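Local coordinates for putative short-chain dehydrogenase/reductase (Burkholderia xenovorans, PDB 5JY1), which binds NAD in a Rossmann-type fold and probably works as a short-chain dehydrogenase/reductase, perhaps on 3-oxoacyl groups carried by acyl carrier protein, at residues L92-N97 with R141-I146; T188-A193 with T247-H252; V96-V101 with V147-I152. One frame throughout, in Å; residues are numbered along the deposited sequence. Where two conformers were deposited one is given.

How the contacts relate
The three contacts lie in one parallel Rossmann sheet, and all are buried. Contacts 1 and 3 follow the same pair of strands, 94-97 and 144-149, and share Val96 and Asn97; contact 2 joins strand 187-194, itself bonded to 144-149 through its backbone, to 250-253, an edge strand within this chain. Contact 3 is the most central, its centre about 3 Å from the centre of the chain, and is built around cofactor and amide chemistry. Contact 1, its centre about 14 Å from that point, couples aliphatic strand packing to charged and aromatic groups beside a partly exposed turn. In contact 2 side-chain oxygens supplement the backbone ladder beside a subunit interface.

Contact 1: L92-N97 with R141-I146; sequences LDILVN and RRWGRI
Asp93 O accepts a hydrogen bond from Arg145 N at 3.0 Å, and Leu95 N donates to Arg145 O at 2.9 Å, so Arg145 bonds to both sides of Ile94 as parallel strands require. This is the tight part of the contact. On one face Leu95 CB and Ile146 CG1 approach to 4.4 Å, both aliphatic, as suits a buried sheet face; Leu95 also packs on Ala130 of helix 113-141. On the other, Trp143, with CG swung beside its carbonyl carbon (chi1 -158°), carries its indole to Asp93: CZ3 lies 3.8 Å from Asp93 CB, while Ile94 CG1 meets the ring edge. Arg145 bends at chi2 (-78°) and lays its guanidinium over the indole, NH1 4.0 Å above the ring plane and also donating to Gly144 O, which sits almost in the guanidinium plane. Glu241 takes the indole NE1, and Ser240 O takes Arg145 NE.

Toward the partly exposed Arg141 and Arg142 the chains separate. Here a water bridges Asp93 OD1, at 2.8 Å, and Trp143 O, at 2.7 Å. Arg15 and Val16 N also hold the carboxylate, suiting a short acid. Helix 113-141 links these parallel strands in a beta-alpha-beta crossover of the Rossmann fold.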
loop_
_atom_site.group_PDB
_atom_site.type_symbol
_atom_site.label_atom_id
_atom_site.label_comp_id
_atom_site.label_asym_id
_atom_site.label_seq_id
_atom_site.Cartn_x
_atom_site.Cartn_y
_atom_site.Cartn_z
ATOM N N LEU A 92 -9.956 -4.568 -31.388
ATOM C CA LEU A 92 -9.759 -5.284 -30.121
ATOM C C LEU A 92 -9.645 -4.214 -29.040
ATOM O O LEU A 92 -8.546 -3.756 -28.714
ATOM C CB LEU A 92 -8.543 -6.205 -30.136
ATOM C CG LEU A 92 -8.370 -6.946 -28.801
ATOM C CD1 LEU A 92 -9.669 -7.654 -28.375
ATOM C CD2 LEU A 92 -7.199 -7.932 -28.878
ATOM N N ASP A 93 -10.795 -3.832 -28.488
ATOM C CA ASP A 93 -10.887 -2.709 -27.567
ATOM C C ASP A 93 -10.529 -3.079 -26.139
ATOM O O ASP A 93 -10.056 -2.215 -25.391
ATOM C CB ASP A 93 -12.310 -2.144 -27.583
ATOM C CG ASP A 93 -12.778 -1.817 -28.975
ATOM O OD1 ASP A 93 -12.453 -0.709 -29.449
ATOM O OD2 ASP A 93 -13.464 -2.665 -29.601
ATOM N N ILE A 94 -10.739 -4.339 -25.756
ATOM C CA ILE A 94 -10.681 -4.781 -24.364
ATOM C C ILE A 94 -9.908 -6.091 -24.297
ATOM O O ILE A 94 -10.254 -7.051 -24.995
ATOM C CB ILE A 94 -12.096 -4.992 -23.786
ATOM C CG1 ILE A 94 -12.926 -3.705 -23.833
ATOM C CG2 ILE A 94 -12.028 -5.609 -22.378
ATOM C CD1 ILE A 94 -14.429 -3.976 -23.896
ATOM N N LEU A 95 -8.893 -6.155 -23.436
ATOM C CA LEU A 95 -8.125 -7.380 -23.220
ATOM C C LEU A 95 -8.198 -7.778 -21.751
ATOM O O LEU A 95 -7.930 -6.951 -20.874
ATOM C CB LEU A 95 -6.664 -7.195 -23.634
ATOM C CG LEU A 95 -5.701 -8.332 -23.279
ATOM C CD1 LEU A 95 -5.993 -9.587 -24.097
ATOM C CD2 LEU A 95 -4.251 -7.882 -23.492
ATOM N N VAL A 96 -8.561 -9.036 -21.487
ATOM C CA VAL A 96 -8.604 -9.580 -20.130
ATOM C C VAL A 96 -7.646 -10.761 -20.063
ATOM O O VAL A 96 -7.841 -11.764 -20.762
ATOM C CB VAL A 96 -10.026 -10.007 -19.729
ATOM C CG1 VAL A 96 -10.031 -10.574 -18.303
ATOM C CG2 VAL A 96 -10.980 -8.839 -19.850
ATOM N N ASN A 97 -6.615 -10.646 -19.220
ATOM C CA ASN A 97 -5.561 -11.658 -19.108
ATOM C C ASN A 97 -5.862 -12.511 -17.882
ATOM O O ASN A 97 -5.494 -12.168 -16.758
ATOM C CB ASN A 97 -4.186 -11.000 -19.040
ATOM C CG ASN A 97 -3.817 -10.321 -20.347
ATOM O OD1 ASN A 97 -3.842 -10.947 -21.408
ATOM N ND2 ASN A 97 -3.504 -9.036 -20.286
ATOM N N ARG A 141 -6.571 3.134 -32.622
ATOM C CA ARG A 141 -7.919 3.639 -32.394
ATOM C C ARG A 141 -7.990 4.615 -31.233
ATOM O O ARG A 141 -9.064 5.180 -30.983
ATOM C CB ARG A 141 -8.866 2.463 -32.162
ATOM C CG ARG A 141 -9.086 1.649 -33.429
ATOM C CD ARG A 141 -9.604 0.266 -33.142
ATOM N NE ARG A 141 -9.821 -0.469 -34.381
ATOM C CZ ARG A 141 -8.846 -1.038 -35.091
ATOM N NH1 ARG A 141 -7.580 -0.962 -34.682
ATOM N NH2 ARG A 141 -9.134 -1.682 -36.216
ATOM N N ARG A 142 -6.868 4.823 -30.534
ATOM C CA ARG A 142 -6.801 5.707 -29.367
ATOM C C ARG A 142 -7.878 5.352 -28.341
ATOM O O ARG A 142 -8.550 6.226 -27.789
ATOM C CB ARG A 142 -6.902 7.176 -29.790
ATOM C CG ARG A 142 -5.846 7.615 -30.808
ATOM C CD ARG A 142 -4.451 7.554 -30.211
ATOM N NE ARG A 142 -3.483 8.420 -30.893
ATOM C CZ ARG A 142 -2.480 7.988 -31.658
ATOM N NH1 ARG A 142 -2.304 6.695 -31.870
ATOM N NH2 ARG A 142 -1.646 8.856 -32.209
ATOM N N TRP A 143 -8.034 4.054 -28.080
ATOM C CA TRP A 143 -8.993 3.582 -27.077
ATOM C C TRP A 143 -8.613 2.161 -26.695
ATOM O O TRP A 143 -8.533 1.287 -27.565
ATOM C CB TRP A 143 -10.439 3.632 -27.621
ATOM C CG TRP A 143 -11.534 3.687 -26.539
ATOM C CD1 TRP A 143 -12.233 4.790 -26.140
ATOM C CD2 TRP A 143 -12.057 2.584 -25.766
ATOM N NE1 TRP A 143 -13.138 4.451 -25.155
ATOM C CE2 TRP A 143 -13.057 3.106 -24.914
ATOM C CE3 TRP A 143 -11.771 1.217 -25.707
ATOM C CZ2 TRP A 143 -13.770 2.306 -24.014
ATOM C CZ3 TRP A 143 -12.476 0.420 -24.820
ATOM C CH2 TRP A 143 -13.473 0.968 -23.981
ATOM N N GLY A 144 -8.416 1.912 -25.403
ATOM C CA GLY A 144 -8.115 0.567 -24.958
ATOM C C GLY A 144 -8.396 0.387 -23.485
ATOM O O GLY A 144 -8.295 1.329 -22.694
ATOM N N ARG A 145 -8.754 -0.845 -23.120
ATOM C CA ARG A 145 -8.938 -1.251 -21.729
ATOM C C ARG A 145 -8.245 -2.588 -21.545
ATOM O O ARG A 145 -8.590 -3.564 -22.221
ATOM C CB ARG A 145 -10.425 -1.376 -21.363
ATOM C CG ARG A 145 -11.212 -0.096 -21.533
ATOM C CD ARG A 145 -10.939 0.856 -20.369
ATOM N NE ARG A 145 -11.788 2.040 -20.389
ATOM C CZ ARG A 145 -11.532 3.159 -21.063
ATOM N NH1 ARG A 145 -10.434 3.274 -21.807
ATOM N NH2 ARG A 145 -12.392 4.174 -20.987
ATOM N N ILE A 146 -7.262 -2.637 -20.646
ATOM C CA ILE A 146 -6.577 -3.880 -20.318
ATOM C C ILE A 146 -6.863 -4.198 -18.858
ATOM O O ILE A 146 -6.667 -3.344 -17.986
ATOM C CB ILE A 146 -5.064 -3.782 -20.587
ATOM C CG1 ILE A 146 -4.837 -3.524 -22.086
ATOM C CG2 ILE A 146 -4.341 -5.059 -20.132
ATOM C CD1 ILE A 146 -3.376 -3.266 -22.477
HETATM O O HOH W 1 -9.831 0.196 -29.728
#

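Contact 2: T188-A193 with T247-H252; sequences TVNAIA and TGETLH
Ala191 and Ala193 meet Glu249 and Leu251 in the last parallel strand pair of this Rossmann sheet. Ala191 N bonds to Glu249 O at 2.9 Å; Leu251 N bonds to Ala191 O, and Ala193 N to Leu251 O. Before strand 250-253 begins, side chains extend the ladder. Thr247 swings OG1 to the side of its carbonyl carbon (chi1 -166°), where it accepts a hydrogen bond from Val189 N at 3.1 Å and thus stands in for a strand carbonyl. Its CB packs 3.9 Å from Thr188 CB, with Thr188 CG2 close by. Gly248 N then reaches Val189 O at 2.7 Å; its positive phi of 77° is easy for a residue without a side chain. Asn190 turns its amide across the gap, and OD1 takes Glu249 N at 2.9 Å, nearly straight although the donor is tilted from the carbonyl plane.

In the next shell Asn190 ND2 bonds to Val246 O, which fixes the amide's rotation, and Phe238 of helix 227-239 packs on Asn190, Ile192 and Leu251. Glu249 OE1 accepts from His252 N of a third subunit, whose own Glu249 OE1 accepts from His252 N here. His252 is tied through NE2 to Glu155, and its CD2 lies 3.8 Å from Ala193 CB, which approaches the ring obliquely.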
loop_
_atom_site.group_PDB
_atom_site.type_symbol
_atom_site.label_atom_id
_atom_site.label_comp_id
_atom_site.label_asym_id
_atom_site.label_seq_id
_atom_site.Cartn_x
_atom_site.Cartn_y
_atom_site.Cartn_z
ATOM N N THR A 188 -6.156 2.392 -20.815
ATOM C CA THR A 188 -5.988 2.211 -19.378
ATOM C C THR A 188 -5.640 0.762 -19.061
ATOM O O THR A 188 -5.955 -0.159 -19.822
ATOM C CB THR A 188 -7.242 2.606 -18.608
ATOM O OG1 THR A 188 -8.305 1.716 -18.954
ATOM C CG2 THR A 188 -7.646 4.049 -18.931
ATOM N N VAL A 189 -4.960 0.565 -17.934
ATOM C CA VAL A 189 -4.452 -0.746 -17.543
ATOM C C VAL A 189 -4.612 -0.854 -16.033
ATOM O O VAL A 189 -4.045 -0.046 -15.288
ATOM C CB VAL A 189 -2.973 -0.950 -17.934
ATOM C CG1 VAL A 189 -2.565 -2.410 -17.785
ATOM C CG2 VAL A 189 -2.675 -0.463 -19.364
ATOM N N ASN A 190 -5.390 -1.835 -15.586
ATOM C CA ASN A 190 -5.697 -2.023 -14.172
ATOM C C ASN A 190 -5.641 -3.512 -13.850
ATOM O O ASN A 190 -5.700 -4.358 -14.742
ATOM C CB ASN A 190 -7.078 -1.439 -13.835
ATOM C CG ASN A 190 -7.130 0.072 -14.008
ATOM O OD1 ASN A 190 -6.641 0.822 -13.156
ATOM N ND2 ASN A 190 -7.733 0.532 -15.105
ATOM N N ALA A 191 -5.542 -3.838 -12.561
ATOM C CA ALA A 191 -5.436 -5.230 -12.152
ATOM C C ALA A 191 -6.466 -5.535 -11.071
ATOM O O ALA A 191 -6.657 -4.745 -10.144
ATOM C CB ALA A 191 -4.020 -5.566 -11.643
ATOM N N ILE A 192 -7.126 -6.684 -11.203
ATOM C CA ILE A 192 -8.110 -7.151 -10.229
ATOM C C ILE A 192 -7.522 -8.329 -9.468
ATOM O O ILE A 192 -6.911 -9.222 -10.067
ATOM C CB ILE A 192 -9.425 -7.567 -10.922
ATOM C CG1 ILE A 192 -10.143 -6.338 -11.492
ATOM C CG2 ILE A 192 -10.319 -8.362 -9.963
ATOM C CD1 ILE A 192 -11.379 -6.696 -12.314
ATOM N N ALA A 193 -7.715 -8.328 -8.148
ATOM C CA ALA A 193 -7.405 -9.466 -7.284
ATOM C C ALA A 193 -8.727 -10.098 -6.861
ATOM O O ALA A 193 -9.355 -9.662 -5.882
ATOM C CB ALA A 193 -6.592 -9.026 -6.062
ATOM N N THR A 247 -6.632 4.454 -13.939
ATOM C CA THR A 247 -5.617 3.623 -14.567
ATOM C C THR A 247 -4.489 3.359 -13.574
ATOM O O THR A 247 -4.226 4.172 -12.684
ATOM C CB THR A 247 -5.091 4.269 -15.858
ATOM O OG1 THR A 247 -4.360 3.290 -16.610
ATOM C CG2 THR A 247 -4.168 5.461 -15.562
ATOM N N GLY A 248 -3.851 2.197 -13.720
ATOM C CA GLY A 248 -2.749 1.806 -12.855
ATOM C C GLY A 248 -3.165 1.321 -11.488
ATOM O O GLY A 248 -2.311 1.216 -10.599
ATOM N N GLU A 249 -4.443 1.006 -11.296
ATOM C CA GLU A 249 -4.950 0.655 -9.981
ATOM C C GLU A 249 -5.032 -0.852 -9.796
ATOM O O GLU A 249 -5.072 -1.623 -10.756
ATOM C CB GLU A 249 -6.338 1.269 -9.769
ATOM C CG GLU A 249 -6.299 2.756 -9.437
ATOM C CD GLU A 249 -5.711 3.006 -8.058
ATOM O OE1 GLU A 249 -6.483 3.092 -7.084
ATOM O OE2 GLU A 249 -4.470 3.089 -7.937
ATOM N N THR A 250 -5.041 -1.258 -8.528
ATOM C CA THR A 250 -5.335 -2.620 -8.113
ATOM C C THR A 250 -6.637 -2.588 -7.323
ATOM O O THR A 250 -6.829 -1.700 -6.491
ATOM C CB THR A 250 -4.207 -3.190 -7.242
ATOM O OG1 THR A 250 -3.880 -2.246 -6.203
ATOM C CG2 THR A 250 -2.974 -3.475 -8.080
ATOM N N LEU A 251 -7.542 -3.520 -7.600
ATOM C CA LEU A 251 -8.813 -3.559 -6.887
ATOM C C LEU A 251 -9.081 -4.983 -6.427
ATOM O O LEU A 251 -9.030 -5.925 -7.230
ATOM C CB LEU A 251 -9.976 -3.050 -7.760
ATOM C CG LEU A 251 -11.300 -2.892 -7.005
ATOM C CD1 LEU A 251 -11.244 -1.718 -6.028
ATOM C CD2 LEU A 251 -12.463 -2.743 -7.988
ATOM N N HIS A 252 -9.351 -5.141 -5.133
ATOM C CA HIS A 252 -9.735 -6.440 -4.607
ATOM C C HIS A 252 -11.228 -6.650 -4.804
ATOM O O HIS A 252 -12.036 -5.808 -4.401
ATOM C CB HIS A 252 -9.380 -6.539 -3.124
ATOM C CG HIS A 252 -7.910 -6.407 -2.857
ATOM N ND1 HIS A 252 -7.290 -5.185 -2.729
ATOM C CD2 HIS A 252 -6.940 -7.342 -2.725
ATOM C CE1 HIS A 252 -5.996 -5.372 -2.514
ATOM N NE2 HIS A 252 -5.759 -6.672 -2.505
#

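Contact 3: V96-V101 with V147-I152; sequences VNNAFV and VNFYSI. With NAD (nicotinamide-adenine-dinucleotide), chain E.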
loop_
_atom_site.group_PDB
_atom_site.type_symbol
_atom_site.label_atom_id
_atom_site.label_comp_id
_atom_site.label_asym_id
_atom_site.label_seq_id
_atom_site.Cartn_x
_atom_site.Cartn_y
_atom_site.Cartn_z
ATOM N N VAL A 96 -8.561 -9.036 -21.487
ATOM C CA VAL A 96 -8.604 -9.580 -20.130
ATOM C C VAL A 96 -7.646 -10.761 -20.063
ATOM O O VAL A 96 -7.841 -11.764 -20.762
ATOM C CB VAL A 96 -10.026 -10.007 -19.729
ATOM C CG1 VAL A 96 -10.031 -10.574 -18.303
ATOM C CG2 VAL A 96 -10.980 -8.839 -19.850
ATOM N N ASN A 97 -6.615 -10.646 -19.220
ATOM C CA ASN A 97 -5.561 -11.658 -19.108
ATOM C C ASN A 97 -5.862 -12.511 -17.882
ATOM O O ASN A 97 -5.494 -12.168 -16.758
ATOM C CB ASN A 97 -4.186 -11.000 -19.040
ATOM C CG ASN A 97 -3.817 -10.321 -20.347
ATOM O OD1 ASN A 97 -3.842 -10.947 -21.408
ATOM N ND2 ASN A 97 -3.504 -9.036 -20.286
ATOM N N ASN A 98 -6.526 -13.634 -18.110
ATOM C CA ASN A 98 -7.125 -14.405 -17.036
ATOM C C ASN A 98 -6.593 -15.830 -16.919
ATOM O O ASN A 98 -6.666 -16.404 -15.827
ATOM C CB ASN A 98 -8.656 -14.411 -17.223
ATOM C CG ASN A 98 -9.350 -15.478 -16.429
ATOM O OD1 ASN A 98 -9.760 -15.252 -15.287
ATOM N ND2 ASN A 98 -9.526 -16.646 -17.040
ATOM N N ALA A 99 -6.023 -16.395 -17.986
ATOM C CA ALA A 99 -5.647 -17.806 -18.005
ATOM C C ALA A 99 -4.691 -18.157 -16.864
ATOM O O ALA A 99 -3.844 -17.359 -16.460
ATOM C CB ALA A 99 -5.007 -18.157 -19.351
ATOM N N PHE A 100 -4.812 -19.389 -16.371
ATOM C CA PHE A 100 -4.070 -19.840 -15.202
ATOM C C PHE A 100 -3.804 -21.340 -15.305
ATOM O O PHE A 100 -4.669 -22.099 -15.749
ATOM C CB PHE A 100 -4.862 -19.508 -13.929
ATOM C CG PHE A 100 -4.472 -20.319 -12.732
ATOM C CD1 PHE A 100 -3.339 -20.003 -12.006
ATOM C CD2 PHE A 100 -5.256 -21.379 -12.314
ATOM C CE1 PHE A 100 -2.983 -20.740 -10.897
ATOM C CE2 PHE A 100 -4.900 -22.120 -11.201
ATOM C CZ PHE A 100 -3.762 -21.801 -10.497
ATOM N N VAL A 101 -2.601 -21.753 -14.904
ATOM C CA VAL A 101 -2.242 -23.169 -14.783
ATOM C C VAL A 101 -1.599 -23.388 -13.418
ATOM O O VAL A 101 -0.618 -22.707 -13.083
ATOM C CB VAL A 101 -1.289 -23.621 -15.900
ATOM C CG1 VAL A 101 -0.875 -25.059 -15.674
ATOM C CG2 VAL A 101 -1.944 -23.473 -17.260
ATOM N N VAL A 147 -7.344 -5.414 -18.602
ATOM C CA VAL A 147 -7.685 -5.876 -17.253
ATOM C C VAL A 147 -6.804 -7.079 -16.959
ATOM O O VAL A 147 -6.978 -8.142 -17.570
ATOM C CB VAL A 147 -9.168 -6.265 -17.131
ATOM C CG1 VAL A 147 -9.530 -6.584 -15.672
ATOM C CG2 VAL A 147 -10.093 -5.181 -17.701
ATOM N N ASN A 148 -5.869 -6.928 -16.021
ATOM C CA ASN A 148 -5.025 -8.036 -15.601
ATOM C C ASN A 148 -5.536 -8.593 -14.278
ATOM O O ASN A 148 -6.268 -7.932 -13.545
ATOM C CB ASN A 148 -3.567 -7.587 -15.464
ATOM C CG ASN A 148 -2.967 -7.202 -16.794
ATOM O OD1 ASN A 148 -3.349 -7.749 -17.828
ATOM N ND2 ASN A 148 -2.029 -6.255 -16.783
ATOM N N PHE A 149 -5.177 -9.841 -13.990
ATOM C CA PHE A 149 -5.596 -10.501 -12.761
ATOM C C PHE A 149 -4.374 -10.880 -11.939
ATOM O O PHE A 149 -3.470 -11.554 -12.436
ATOM C CB PHE A 149 -6.445 -11.740 -13.053
ATOM C CG PHE A 149 -7.879 -11.422 -13.365
ATOM C CD1 PHE A 149 -8.805 -11.294 -12.349
ATOM C CD2 PHE A 149 -8.293 -11.224 -14.666
ATOM C CE1 PHE A 149 -10.131 -10.991 -12.622
ATOM C CE2 PHE A 149 -9.619 -10.927 -14.949
ATOM C CZ PHE A 149 -10.540 -10.811 -13.925
ATOM N N TYR A 150 -4.346 -10.438 -10.686
ATOM C CA TYR A 150 -3.300 -10.892 -9.782
ATOM C C TYR A 150 -4.010 -11.575 -8.618
ATOM O O TYR A 150 -5.103 -12.125 -8.813
ATOM C CB TYR A 150 -2.358 -9.740 -9.382
ATOM C CG TYR A 150 -2.848 -8.759 -8.332
ATOM C CD1 TYR A 150 -3.889 -7.877 -8.599
ATOM C CD2 TYR A 150 -2.223 -8.683 -7.089
ATOM C CE1 TYR A 150 -4.319 -6.965 -7.633
ATOM C CE2 TYR A 150 -2.636 -7.791 -6.132
ATOM C CZ TYR A 150 -3.683 -6.937 -6.402
ATOM O OH TYR A 150 -4.085 -6.057 -5.436
ATOM N N SER A 151 -3.425 -11.586 -7.424
ATOM C CA SER A 151 -4.021 -12.352 -6.345
ATOM C C SER A 151 -3.663 -11.744 -5.000
ATOM O O SER A 151 -2.565 -11.210 -4.807
ATOM C CB SER A 151 -3.570 -13.820 -6.380
ATOM O OG SER A 151 -4.084 -14.530 -5.258
ATOM N N ILE A 152 -4.601 -11.862 -4.059
ATOM C CA ILE A 152 -4.338 -11.527 -2.663
ATOM C C ILE A 152 -3.159 -12.324 -2.114
ATOM O O ILE A 152 -2.495 -11.877 -1.172
ATOM C CB ILE A 152 -5.619 -11.750 -1.825
ATOM C CG1 ILE A 152 -5.441 -11.239 -0.397
ATOM C CG2 ILE A 152 -5.979 -13.226 -1.780
ATOM C CD1 ILE A 152 -6.705 -11.307 0.413
HETATM P PA NAD E . -9.546 -21.727 -13.603
HETATM O O1A NAD E . -8.524 -22.772 -13.276
HETATM O O2A NAD E . -10.946 -22.070 -13.114
HETATM O O5B NAD E . -9.588 -21.424 -15.245
HETATM C C5B NAD E . -8.363 -21.316 -15.881
HETATM C C4B NAD E . -8.627 -21.227 -17.439
HETATM O O4B NAD E . -7.502 -21.007 -18.030
HETATM C C3B NAD E . -9.118 -22.631 -17.936
HETATM O O3B NAD E . -10.233 -22.483 -18.760
HETATM C C2B NAD E . -7.922 -23.161 -18.690
HETATM O O2B NAD E . -8.334 -24.205 -19.700
HETATM C C1B NAD E . -7.441 -22.063 -19.244
HETATM N N9A NAD E . -6.056 -22.236 -19.641
HETATM C C8A NAD E . -5.124 -22.917 -18.971
HETATM N N7A NAD E . -4.000 -22.848 -19.655
HETATM C C5A NAD E . -4.232 -22.123 -20.752
HETATM C C6A NAD E . -3.388 -21.761 -21.803
HETATM N N6A NAD E . -1.988 -21.979 -22.140
HETATM N N1A NAD E . -3.856 -21.027 -22.794
HETATM C C2A NAD E . -5.171 -20.626 -22.784
HETATM N N3A NAD E . -6.001 -20.980 -21.773
HETATM C C4A NAD E . -5.504 -21.738 -20.745
HETATM O O3 NAD E . -9.038 -20.304 -12.937
HETATM P PN NAD E . -9.875 -19.249 -12.015
HETATM O O1N NAD E . -9.999 -19.811 -10.608
HETATM O O2N NAD E . -11.277 -18.926 -12.563
HETATM O O5D NAD E . -8.943 -17.883 -11.923
HETATM C C5D NAD E . -8.876 -17.020 -13.056
HETATM C C4D NAD E . -7.883 -15.844 -12.772
HETATM O O4D NAD E . -8.132 -15.307 -11.579
HETATM C C3D NAD E . -6.460 -16.408 -12.695
HETATM O O3D NAD E . -5.565 -15.539 -13.203
HETATM C C2D NAD E . -6.237 -16.580 -11.173
HETATM O O2D NAD E . -4.769 -16.626 -10.938
HETATM C C1D NAD E . -6.827 -15.521 -10.660
HETATM N N1N NAD E . -7.262 -15.725 -9.287
HETATM C C2N NAD E . -8.383 -16.444 -9.010
HETATM C C3N NAD E . -8.798 -16.643 -7.691
HETATM C C7N NAD E . -10.039 -17.444 -7.372
HETATM O O7N NAD E . -10.496 -17.457 -6.239
HETATM N N7N NAD E . -10.682 -18.191 -8.380
HETATM C C4N NAD E . -8.064 -16.106 -6.665
HETATM C C5N NAD E . -6.954 -15.386 -6.936
HETATM C C6N NAD E . -6.546 -15.186 -8.263
HETATM O O HOH W 2 -2.900 -11.072 -15.918
#
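Asn97 and Asn148 stand side by side on one face of the sheet, and the Asn97 side chain can be followed outward. Its CB passes 3.6 Å from Asn148 OD1; the side chain as a whole packs on Thr127 and Ala130 of helix 113-141. CG, set beside the backbone N (chi1 -67°), lies equally near that oxygen. At the tip ND2 donates a hydrogen bond to Asn148 OD1 at 2.8 Å, almost straight (176°) and in the plane of the donor amide. Asn148 ND2 in turn reaches Thr175 OG1, which orients its amide. Asparagine suits both places because one short side chain can donate and accept in the buried layer between sheet and helices.

In the backbone, Asn97 N bonds to Val147 O at 3.0 Å, and Val96 packs alongside Val147, branched residues that favour strands. Farther on the strands part: a water accepts from Phe149 N and donates to Asn97 O at 2.9 Å, filling the place of a direct bond. In the conformer given, Phe149 tentatively puts its ring near Asn98 CB.

The splayed ends admit the cofactor. Asn98 O accepts a hydrogen bond from the ribose hydroxyl O3D of NAD at 3.0 Å, Val101 CG2 packs against N7A of the adenine, and Ser151 OG lies 3.4 Å from C5N of the nicotinamide. Asn97-Asn98-Ala99 corresponds to the family's NNAG motif, with Phe100 in place of its glycine. The amide pair thus ties the strands together just before they part, and Asn98 O is one of several groups, Tyr164 and Lys168 among them, that hold NAD, probably positioning its nicotinamide for hydride transfer.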